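Local coordinates for protein origin of replication complex subunit 1B (Arabidopsis thaliana, PDB 5HH7) that binds the unmodified histone H3 tail through its BAH-PHD cassette and, as a subunit of the origin recognition complex, binds replication origins, at residues A[24-29]-A[186-191]; A[134-139]-A[148-153]; A[63-68]-A[89-94]. One frame throughout, in Å; residues are numbered along the deposited sequence. Where two conformers were deposited one is given.

Interaction 1 of 3, residues A[24-29]-A[186-191]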
loop_
_atom_site.group_PDB
_atom_site.type_symbol
_atom_site.label_atom_id
_atom_site.label_comp_id
_atom_site.label_asym_id
_atom_site.label_seq_id
_atom_site.Cartn_x
_atom_site.Cartn_y
_atom_site.Cartn_z
ATOM N N THR A 24 9.617 4.849 16.228
ATOM C CA THR A 24 9.748 4.268 14.895
ATOM C C THR A 24 10.758 5.052 14.064
ATOM O O THR A 24 10.714 6.281 14.010
ATOM C CB THR A 24 8.406 4.228 14.143
ATOM O OG1 THR A 24 7.468 3.441 14.884
ATOM C CG2 THR A 24 8.587 3.618 12.760
ATOM N N GLU A 25 11.667 4.330 13.419
ATOM C CA GLU A 25 12.696 4.947 12.593
ATOM C C GLU A 25 12.177 5.251 11.191
ATOM O O GLU A 25 11.699 4.360 10.493
ATOM C CB GLU A 25 13.921 4.034 12.521
ATOM C CG GLU A 25 15.060 4.568 11.675
ATOM C CD GLU A 25 16.359 3.816 11.919
ATOM O OE1 GLU A 25 16.975 4.029 12.984
ATOM O OE2 GLU A 25 16.756 3.013 11.049
ATOM N N PHE A 26 12.260 6.516 10.791
ATOM C CA PHE A 26 11.885 6.922 9.442
ATOM C C PHE A 26 13.109 7.440 8.701
ATOM O O PHE A 26 13.915 8.180 9.261
ATOM C CB PHE A 26 10.787 7.988 9.477
ATOM C CG PHE A 26 9.484 7.497 10.043
ATOM C CD1 PHE A 26 8.539 6.901 9.225
ATOM C CD2 PHE A 26 9.207 7.626 11.394
ATOM C CE1 PHE A 26 7.339 6.447 9.744
ATOM C CE2 PHE A 26 8.010 7.173 11.917
ATOM C CZ PHE A 26 7.076 6.583 11.093
ATOM N N GLU A 27 13.241 7.045 7.439
ATOM C CA GLU A 27 14.427 7.357 6.654
ATOM C C GLU A 27 14.019 7.869 5.278
ATOM O O GLU A 27 12.972 7.490 4.758
ATOM C CB GLU A 27 15.295 6.102 6.523
ATOM C CG GLU A 27 16.599 6.292 5.771
ATOM C CD GLU A 27 17.542 5.115 5.949
ATOM O OE1 GLU A 27 17.130 4.109 6.564
ATOM O OE2 GLU A 27 18.696 5.197 5.478
ATOM N N ILE A 28 14.836 8.746 4.702
ATOM C CA ILE A 28 14.615 9.205 3.335
ATOM C C ILE A 28 14.481 8.001 2.410
ATOM O O ILE A 28 15.312 7.094 2.436
ATOM C CB ILE A 28 15.773 10.094 2.840
ATOM C CG1 ILE A 28 15.845 11.384 3.657
ATOM C CG2 ILE A 28 15.608 10.411 1.360
ATOM C CD1 ILE A 28 17.030 12.268 3.303
ATOM N N GLY A 29 13.419 7.986 1.614
ATOM C CA GLY A 29 13.181 6.889 0.695
ATOM C C GLY A 29 12.150 5.903 1.208
ATOM O O GLY A 29 11.676 5.050 0.457
ATOM N N GLU A 186 3.586 13.774 12.531
ATOM C CA GLU A 186 2.435 13.332 13.307
ATOM C C GLU A 186 1.332 12.772 12.404
ATOM O O GLU A 186 0.506 11.971 12.841
ATOM C CB GLU A 186 1.895 14.500 14.136
ATOM C CG GLU A 186 0.763 14.139 15.081
ATOM C CD GLU A 186 0.123 15.360 15.711
ATOM O OE1 GLU A 186 0.791 16.413 15.786
ATOM O OE2 GLU A 186 -1.054 15.270 16.120
ATOM N N CYS A 187 1.331 13.192 11.142
ATOM C CA CYS A 187 0.314 12.752 10.188
ATOM C C CYS A 187 0.625 11.400 9.551
ATOM O O CYS A 187 -0.215 10.834 8.849
ATOM C CB CYS A 187 0.111 13.804 9.097
ATOM S SG CYS A 187 -0.493 15.382 9.720
ATOM N N ILE A 188 1.830 10.891 9.782
ATOM C CA ILE A 188 2.206 9.574 9.279
ATOM C C ILE A 188 1.507 8.493 10.092
ATOM O O ILE A 188 1.539 8.521 11.319
ATOM C CB ILE A 188 3.725 9.344 9.370
ATOM C CG1 ILE A 188 4.475 10.321 8.461
ATOM C CG2 ILE A 188 4.070 7.898 9.015
ATOM C CD1 ILE A 188 5.983 10.295 8.660
ATOM N N LEU A 189 0.872 7.547 9.407
ATOM C CA LEU A 189 0.218 6.433 10.084
ATOM C C LEU A 189 1.230 5.333 10.382
ATOM O O LEU A 189 1.547 5.071 11.541
ATOM C CB LEU A 189 -0.944 5.894 9.247
ATOM C CG LEU A 189 -2.144 6.837 9.139
ATOM C CD1 LEU A 189 -3.188 6.292 8.174
ATOM C CD2 LEU A 189 -2.752 7.075 10.519
ATOM N N ARG A 190 1.738 4.699 9.330
ATOM C CA ARG A 190 2.806 3.710 9.467
ATOM C C ARG A 190 3.406 3.408 8.103
ATOM O O ARG A 190 2.908 3.883 7.082
ATOM C CB ARG A 190 2.294 2.425 10.126
ATOM C CG ARG A 190 1.020 1.863 9.512
ATOM C CD ARG A 190 0.527 0.641 10.292
ATOM N NE ARG A 190 -0.621 -0.005 9.660
ATOM C CZ ARG A 190 -0.529 -0.859 8.645
ATOM N NH1 ARG A 190 0.659 -1.167 8.144
ATOM N NH2 ARG A 190 -1.623 -1.401 8.129
ATOM N N HIS A 191 4.480 2.626 8.089
ATOM C CA HIS A 191 5.131 2.256 6.837
ATOM C C HIS A 191 4.254 1.361 5.969
ATOM O O HIS A 191 3.459 0.565 6.469
ATOM C CB HIS A 191 6.451 1.524 7.105
ATOM C CG HIS A 191 7.569 2.418 7.541
ATOM N ND1 HIS A 191 7.864 2.650 8.868
ATOM C CD2 HIS A 191 8.475 3.128 6.826
ATOM C CE1 HIS A 191 8.898 3.466 8.951
ATOM N NE2 HIS A 191 9.290 3.770 7.725
#
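Phe26 and His191 meet where the short antiparallel hairpin of strands 18-21 and 24-27 folds over the curled BAH sheet, at the start of strand 188-195. Their rings lie nearly parallel, with planes 17° apart, but they are slid against each other so far that they hardly overlap; the centroids stand 4.7 Å apart. Phe26 CD1 and Phe26 CE1 both come to 3.5 Å from His191 CE1.

The imidazole is also met around its rim. The backbone carbonyl of Glu25 lies at its edge, with Glu25 O 3.3 Å from His191 CE1, and the methyl group of Thr24 sits in the ring plane, Thr24 CG2 being 3.8 Å from the same His191 CE1. Thr24 CG2 is anti to the backbone N (chi1 -60° for OG1), a setting that turns the methyl toward the imidazole. The polar end of the ring is fixed from outside the two segments: His191 NE2 is hydrogen-bonded to Asp30, whose carboxylate also takes the backbone N-H of Glu27, and so ties the histidine to the end of the hairpin.

Ile188 supplies the apolar part. Its CG2 branch touches the outer end of the ring, Ile188 CG2 lying 3.7 Å from Phe26 CE1, while its CD1 methyl sits over one face of the ring, displaced toward the rim. Val32, Ile136 and Leu139 of the sheet and Phe21 of the hairpin also pack on Phe26, which is buried although the contact as a whole lies near the surface.

The two strands run at 87° to each other, with axes 9.2 Å apart, and meet mainly through side chains, an orthogonal packing of a beta hairpin on the curled beta sheet of a BAH domain.

Interaction 2 of 3, residues A[134-139]-A[148-153]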
loop_
_atom_site.group_PDB
_atom_site.type_symbol
_atom_site.label_atom_id
_atom_site.label_comp_id
_atom_site.label_asym_id
_atom_site.label_seq_id
_atom_site.Cartn_x
_atom_site.Cartn_y
_atom_site.Cartn_z
ATOM N N ALA A 134 2.862 8.104 0.539
ATOM C CA ALA A 134 3.928 8.988 0.089
ATOM C C ALA A 134 5.296 8.362 0.278
ATOM O O ALA A 134 5.486 7.499 1.136
ATOM C CB ALA A 134 3.864 10.315 0.836
ATOM N N ARG A 135 6.245 8.804 -0.537
ATOM C CA ARG A 135 7.645 8.497 -0.311
ATOM C C ARG A 135 8.269 9.672 0.429
ATOM O O ARG A 135 7.997 10.832 0.113
ATOM C CB ARG A 135 8.368 8.250 -1.636
ATOM C CG ARG A 135 9.886 8.199 -1.514
ATOM C CD ARG A 135 10.493 7.359 -2.622
ATOM N NE ARG A 135 10.227 5.938 -2.418
ATOM C CZ ARG A 135 10.420 5.002 -3.342
ATOM N NH1 ARG A 135 10.873 5.337 -4.546
ATOM N NH2 ARG A 135 10.152 3.731 -3.065
ATOM N N ILE A 136 9.094 9.376 1.424
ATOM C CA ILE A 136 9.724 10.433 2.198
ATOM C C ILE A 136 10.891 11.049 1.432
ATOM O O ILE A 136 11.911 10.400 1.194
ATOM C CB ILE A 136 10.190 9.932 3.571
ATOM C CG1 ILE A 136 8.990 9.423 4.377
ATOM C CG2 ILE A 136 10.898 11.046 4.316
ATOM C CD1 ILE A 136 9.338 8.954 5.779
ATOM N N ASP A 137 10.723 12.308 1.047
ATOM C CA ASP A 137 11.730 13.023 0.272
ATOM C C ASP A 137 12.739 13.693 1.197
ATOM O O ASP A 137 13.949 13.613 0.978
ATOM C CB ASP A 137 11.055 14.064 -0.623
ATOM C CG ASP A 137 12.019 14.727 -1.581
ATOM O OD1 ASP A 137 12.440 14.066 -2.553
ATOM O OD2 ASP A 137 12.346 15.914 -1.368
ATOM N N LYS A 138 12.232 14.356 2.231
ATOM C CA LYS A 138 13.077 15.006 3.228
ATOM C C LYS A 138 12.488 14.791 4.618
ATOM O O LYS A 138 11.303 14.495 4.754
ATOM C CB LYS A 138 13.178 16.511 2.958
ATOM C CG LYS A 138 13.739 16.891 1.595
ATOM C CD LYS A 138 15.222 16.585 1.494
ATOM C CE LYS A 138 15.800 17.138 0.198
ATOM N NZ LYS A 138 15.026 16.662 -0.983
ATOM N N LEU A 139 13.327 14.926 5.642
ATOM C CA LEU A 139 12.875 14.970 7.029
ATOM C C LEU A 139 13.565 16.137 7.712
ATOM O O LEU A 139 14.761 16.350 7.516
ATOM C CB LEU A 139 13.233 13.682 7.772
ATOM C CG LEU A 139 12.644 12.353 7.305
ATOM C CD1 LEU A 139 13.753 11.453 6.789
ATOM C CD2 LEU A 139 11.877 11.677 8.437
ATOM N N TYR A 148 8.650 18.056 14.116
ATOM C CA TYR A 148 9.227 17.298 13.010
ATOM C C TYR A 148 8.286 17.200 11.808
ATOM O O TYR A 148 7.076 17.018 11.958
ATOM C CB TYR A 148 9.653 15.902 13.470
ATOM C CG TYR A 148 10.973 15.888 14.208
ATOM C CD1 TYR A 148 11.044 16.231 15.552
ATOM C CD2 TYR A 148 12.151 15.539 13.559
ATOM C CE1 TYR A 148 12.250 16.224 16.232
ATOM C CE2 TYR A 148 13.363 15.528 14.230
ATOM C CZ TYR A 148 13.407 15.872 15.565
ATOM O OH TYR A 148 14.611 15.863 16.236
ATOM N N TRP A 149 8.865 17.318 10.618
ATOM C CA TRP A 149 8.118 17.326 9.368
ATOM C C TRP A 149 8.794 16.419 8.352
ATOM O O TRP A 149 9.961 16.062 8.504
ATOM C CB TRP A 149 8.101 18.732 8.769
ATOM C CG TRP A 149 7.279 19.754 9.487
ATOM C CD1 TRP A 149 7.573 20.365 10.674
ATOM C CD2 TRP A 149 6.044 20.322 9.038
ATOM N NE1 TRP A 149 6.584 21.263 11.000
ATOM C CE2 TRP A 149 5.634 21.255 10.011
ATOM C CE3 TRP A 149 5.237 20.121 7.911
ATOM C CZ2 TRP A 149 4.456 21.989 9.893
ATOM C CZ3 TRP A 149 4.066 20.849 7.795
ATOM C CH2 TRP A 149 3.687 21.773 8.780
ATOM N N ILE A 150 8.057 16.061 7.306
ATOM C CA ILE A 150 8.657 15.453 6.127
ATOM C C ILE A 150 8.229 16.217 4.885
ATOM O O ILE A 150 7.212 16.914 4.894
ATOM C CB ILE A 150 8.215 13.978 5.923
ATOM C CG1 ILE A 150 6.697 13.896 5.721
ATOM C CG2 ILE A 150 8.675 13.096 7.076
ATOM C CD1 ILE A 150 6.208 12.558 5.188
ATOM N N ARG A 151 9.019 16.116 3.823
ATOM C CA ARG A 151 8.547 16.505 2.504
ATOM C C ARG A 151 8.035 15.237 1.839
ATOM O O ARG A 151 8.815 14.332 1.543
ATOM C CB ARG A 151 9.663 17.134 1.670
ATOM C CG ARG A 151 9.188 17.650 0.315
ATOM C CD ARG A 151 10.260 18.454 -0.402
ATOM N NE ARG A 151 9.729 19.131 -1.585
ATOM C CZ ARG A 151 10.170 18.935 -2.823
ATOM N NH1 ARG A 151 11.161 18.086 -3.050
ATOM N NH2 ARG A 151 9.626 19.597 -3.835
ATOM N N ALA A 152 6.727 15.165 1.631
ATOM C CA ALA A 152 6.111 13.976 1.065
ATOM C C ALA A 152 6.037 14.061 -0.452
ATOM O O ALA A 152 5.661 15.093 -0.996
ATOM C CB ALA A 152 4.719 13.783 1.644
ATOM N N ARG A 153 6.406 12.975 -1.124
ATOM C CA ARG A 153 6.179 12.849 -2.558
ATOM C C ARG A 153 5.039 11.860 -2.741
ATOM O O ARG A 153 5.193 10.666 -2.477
ATOM C CB ARG A 153 7.434 12.359 -3.281
ATOM C CG ARG A 153 7.299 12.368 -4.803
ATOM C CD ARG A 153 8.558 11.862 -5.502
ATOM N NE ARG A 153 8.384 11.824 -6.954
ATOM C CZ ARG A 153 9.307 11.394 -7.809
ATOM N NH1 ARG A 153 10.481 10.961 -7.362
ATOM N NH2 ARG A 153 9.058 11.397 -9.114
#
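Asp137 and Arg151 form the polar centre of the contact. In one of the two conformers of Arg151, its NH1 donates to Asp137 OD2 over 3.0 Å, almost in the guanidinium plane but from above the carboxylate plane, and the two flat groups are turned 70° apart. Lys138 NZ reaches the same oxygen, Asp137 OD2, at 2.8 Å from the opposite face, so two cations then clamp one carboxylate oxygen. The lysine chain bends at chi2 (-70°) and again at chi4 to bring its ammonium back to its neighbour, whereas the arginine runs extended alongside.

Beneath this network the strands of the hairpin 132-142 and 148-156 pair antiparallel in the BAH sheet. Asp137 and Lys138 both face Arg151, a classic beta bulge: Asp137 N bonds firmly to Arg151 O at 2.8 Å, the bond from Lys138 N to that oxygen is weak, and Arg151 N donates to Lys138 O at 3.0 Å. On one side of the bulge, Arg135 and Arg153 exchange two backbone bonds.

The other face is apolar. Ile150 CG2 touches Leu139 CD2 at 3.8 Å, and Ala134 CB meets Ala152 CB at 3.7 Å. Farther out, Phe180 makes a cation-pi contact with Arg151, Asp31 holds Arg135, and Thr177 and Glu216 hold Arg153.

Interaction 3 of 3, residues A[63-68]-A[89-94]. With ZN (zinc ion), chain D.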
loop_
_atom_site.group_PDB
_atom_site.type_symbol
_atom_site.label_atom_id
_atom_site.label_comp_id
_atom_site.label_asym_id
_atom_site.label_seq_id
_atom_site.Cartn_x
_atom_site.Cartn_y
_atom_site.Cartn_z
ATOM N N ILE A 63 -4.232 -21.684 5.838
ATOM C CA ILE A 63 -3.686 -20.604 5.024
ATOM C C ILE A 63 -4.777 -19.867 4.254
ATOM O O ILE A 63 -5.676 -20.483 3.682
ATOM C CB ILE A 63 -2.608 -21.127 4.044
ATOM C CG1 ILE A 63 -1.432 -21.715 4.822
ATOM C CG2 ILE A 63 -2.121 -20.016 3.123
ATOM C CD1 ILE A 63 -0.831 -20.756 5.831
ATOM N N MET A 64 -4.695 -18.541 4.265
ATOM C CA MET A 64 -5.649 -17.705 3.560
ATOM C C MET A 64 -4.955 -17.009 2.400
ATOM O O MET A 64 -3.880 -16.429 2.568
ATOM C CB MET A 64 -6.241 -16.668 4.514
ATOM C CG MET A 64 -7.311 -15.784 3.895
ATOM S SD MET A 64 -8.009 -14.617 5.085
ATOM C CE MET A 64 -8.673 -15.739 6.315
ATOM N N ILE A 65 -5.561 -17.074 1.219
ATOM C CA ILE A 65 -4.995 -16.388 0.063
ATOM C C ILE A 65 -5.835 -15.188 -0.354
ATOM O O ILE A 65 -6.955 -14.996 0.119
ATOM C CB ILE A 65 -4.796 -17.330 -1.140
ATOM C CG1 ILE A 65 -6.134 -17.913 -1.597
ATOM C CG2 ILE A 65 -3.811 -18.437 -0.788
ATOM C CD1 ILE A 65 -6.033 -18.740 -2.861
ATOM N N GLU A 66 -5.276 -14.393 -1.256
ATOM C CA GLU A 66 -5.864 -13.129 -1.657
ATOM C C GLU A 66 -6.240 -13.173 -3.132
ATOM O O GLU A 66 -5.444 -13.593 -3.970
ATOM C CB GLU A 66 -4.849 -12.016 -1.406
ATOM C CG GLU A 66 -5.262 -10.638 -1.875
ATOM C CD GLU A 66 -4.241 -9.588 -1.484
ATOM O OE1 GLU A 66 -3.352 -9.282 -2.309
ATOM O OE2 GLU A 66 -4.318 -9.085 -0.343
ATOM N N CYS A 67 -7.457 -12.747 -3.448
ATOM C CA CYS A 67 -7.899 -12.715 -4.835
ATOM C C CYS A 67 -7.240 -11.555 -5.572
ATOM O O CYS A 67 -7.230 -10.436 -5.072
ATOM C CB CYS A 67 -9.418 -12.585 -4.910
ATOM S SG CYS A 67 -10.003 -12.255 -6.571
ATOM N N ASP A 68 -6.683 -11.831 -6.752
ATOM C CA ASP A 68 -6.043 -10.800 -7.569
ATOM C C ASP A 68 -6.968 -9.624 -7.867
ATOM O O ASP A 68 -6.504 -8.496 -8.023
ATOM C CB ASP A 68 -5.562 -11.379 -8.905
ATOM C CG ASP A 68 -4.370 -12.293 -8.753
ATOM O OD1 ASP A 68 -3.745 -12.272 -7.673
ATOM O OD2 ASP A 68 -4.056 -13.024 -9.719
ATOM N N GLY A 89 1.178 -17.817 -9.079
ATOM C CA GLY A 89 0.736 -16.909 -10.123
ATOM C C GLY A 89 -0.710 -16.462 -10.001
ATOM O O GLY A 89 -1.246 -16.355 -8.896
ATOM N N ASP A 90 -1.337 -16.208 -11.147
ATOM C CA ASP A 90 -2.674 -15.618 -11.202
ATOM C C ASP A 90 -3.738 -16.456 -10.499
ATOM O O ASP A 90 -3.805 -17.673 -10.672
ATOM C CB ASP A 90 -3.104 -15.382 -12.655
ATOM C CG ASP A 90 -2.176 -14.438 -13.398
ATOM O OD1 ASP A 90 -1.297 -13.828 -12.757
ATOM O OD2 ASP A 90 -2.336 -14.302 -14.631
ATOM N N TRP A 91 -4.573 -15.792 -9.707
ATOM C CA TRP A 91 -5.718 -16.451 -9.093
ATOM C C TRP A 91 -6.800 -15.445 -8.736
ATOM O O TRP A 91 -6.522 -14.413 -8.131
ATOM C CB TRP A 91 -5.308 -17.232 -7.843
ATOM C CG TRP A 91 -6.453 -17.987 -7.224
ATOM C CD1 TRP A 91 -6.885 -19.239 -7.554
ATOM C CD2 TRP A 91 -7.318 -17.528 -6.175
ATOM N NE1 TRP A 91 -7.961 -19.592 -6.774
ATOM C CE2 TRP A 91 -8.246 -18.560 -5.920
ATOM C CE3 TRP A 91 -7.394 -16.350 -5.427
ATOM C CZ2 TRP A 91 -9.239 -18.447 -4.948
ATOM C CZ3 TRP A 91 -8.381 -16.240 -4.462
ATOM C CH2 TRP A 91 -9.289 -17.284 -4.231
ATOM N N ILE A 92 -8.032 -15.751 -9.127
ATOM C CA ILE A 92 -9.184 -14.973 -8.692
ATOM C C ILE A 92 -10.216 -15.906 -8.082
ATOM O O ILE A 92 -10.254 -17.098 -8.392
ATOM C CB ILE A 92 -9.824 -14.170 -9.842
ATOM C CG1 ILE A 92 -10.350 -15.109 -10.930
ATOM C CG2 ILE A 92 -8.828 -13.170 -10.416
ATOM C CD1 ILE A 92 -11.150 -14.402 -12.007
ATOM N N CYS A 93 -11.055 -15.362 -7.210
ATOM C CA CYS A 93 -12.027 -16.178 -6.505
ATOM C C CYS A 93 -13.248 -16.459 -7.373
ATOM O O CYS A 93 -13.362 -15.949 -8.488
ATOM C CB CYS A 93 -12.459 -15.488 -5.221
ATOM S SG CYS A 93 -13.633 -14.162 -5.500
ATOM N N GLN A 94 -14.160 -17.270 -6.846
ATOM C CA GLN A 94 -15.352 -17.680 -7.579
ATOM C C GLN A 94 -16.277 -16.510 -7.900
ATOM O O GLN A 94 -16.914 -16.488 -8.953
ATOM C CB GLN A 94 -16.114 -18.753 -6.800
ATOM C CG GLN A 94 -16.404 -18.384 -5.355
ATOM C CD GLN A 94 -15.701 -19.295 -4.370
ATOM O OE1 GLN A 94 -14.542 -19.664 -4.563
ATOM N NE2 GLN A 94 -16.404 -19.671 -3.308
HETATM ZN ZN ZN D . -12.469 -11.881 -5.947
#
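Trp91 lies across the strand end at Ile65 to Cys67. From its CB the chain leads to CG, which is anti to the backbone N (chi1 -177°), a setting that carries the indole across to Ile65 and Cys67. From CD2 round the six-membered ring, one face is covered by Ile65: Ile65 CD1 stands 3.5 Å from the centroid of the Trp91 six-membered ring and only 2° off its normal, a CH-pi contact. The side chain of Ile65 meets the indole at about a right angle. Farther along, Trp91 CE3 comes to 3.7 Å from Glu66 O, at the ring edge. CZ3 then abuts the backbone of the zinc ligand, with Cys67 CA 3.6 Å from Trp91 CZ3. Cys93 N lies over the opposite face, offset toward the rim.

The tryptophan backbone is held by Asp68 at both polar groups. Trp91 N donates to Asp68 OD2 at 2.8 Å, coming from above the carboxylate plane, and Asp68 N returns a bond to Trp91 O at 2.9 Å. Two residues on, Cys93 N donates to Cys67 SG over 3.3 Å, a hydrogen bond expected to temper the charge on the thiolate. That sulfur and Cys93 SG both bind the zinc ion, whose site is completed by Cys70 and Cys96.

Both segments also serve the bound H3 peptide: Met64, Glu66 and Gly89 make backbone hydrogen bonds to it, and Trp91 packs on one of its apolar side chains. Zinc-bound cysteines beside a tryptophan two residues before the third ligand of the site are characteristic of the PHD finger, which here binds the H3 tail.

How the interactions relate
Interactions 1 and 2 belong to one BAH unit and touch, with centres about 8 Å apart: Gly29 N lies 2.9 Å from Ile136 O, probably a hydrogen bond, and Ile28 packs against Leu139. Phe26 of interaction 1 also rests on Ile136 and Leu139, from the apolar face of the strand pair in interaction 2. Interaction 3 stands apart in the PHD finger, its centre about 30 Å from that of interaction 1 and about 34 Å from that of interaction 2. It supplies two ligands to one zinc ion and touches the H3 peptide directly. In sequence the N-terminal hairpin comes before the PHD finger, yet packs on BAH strands that come after it.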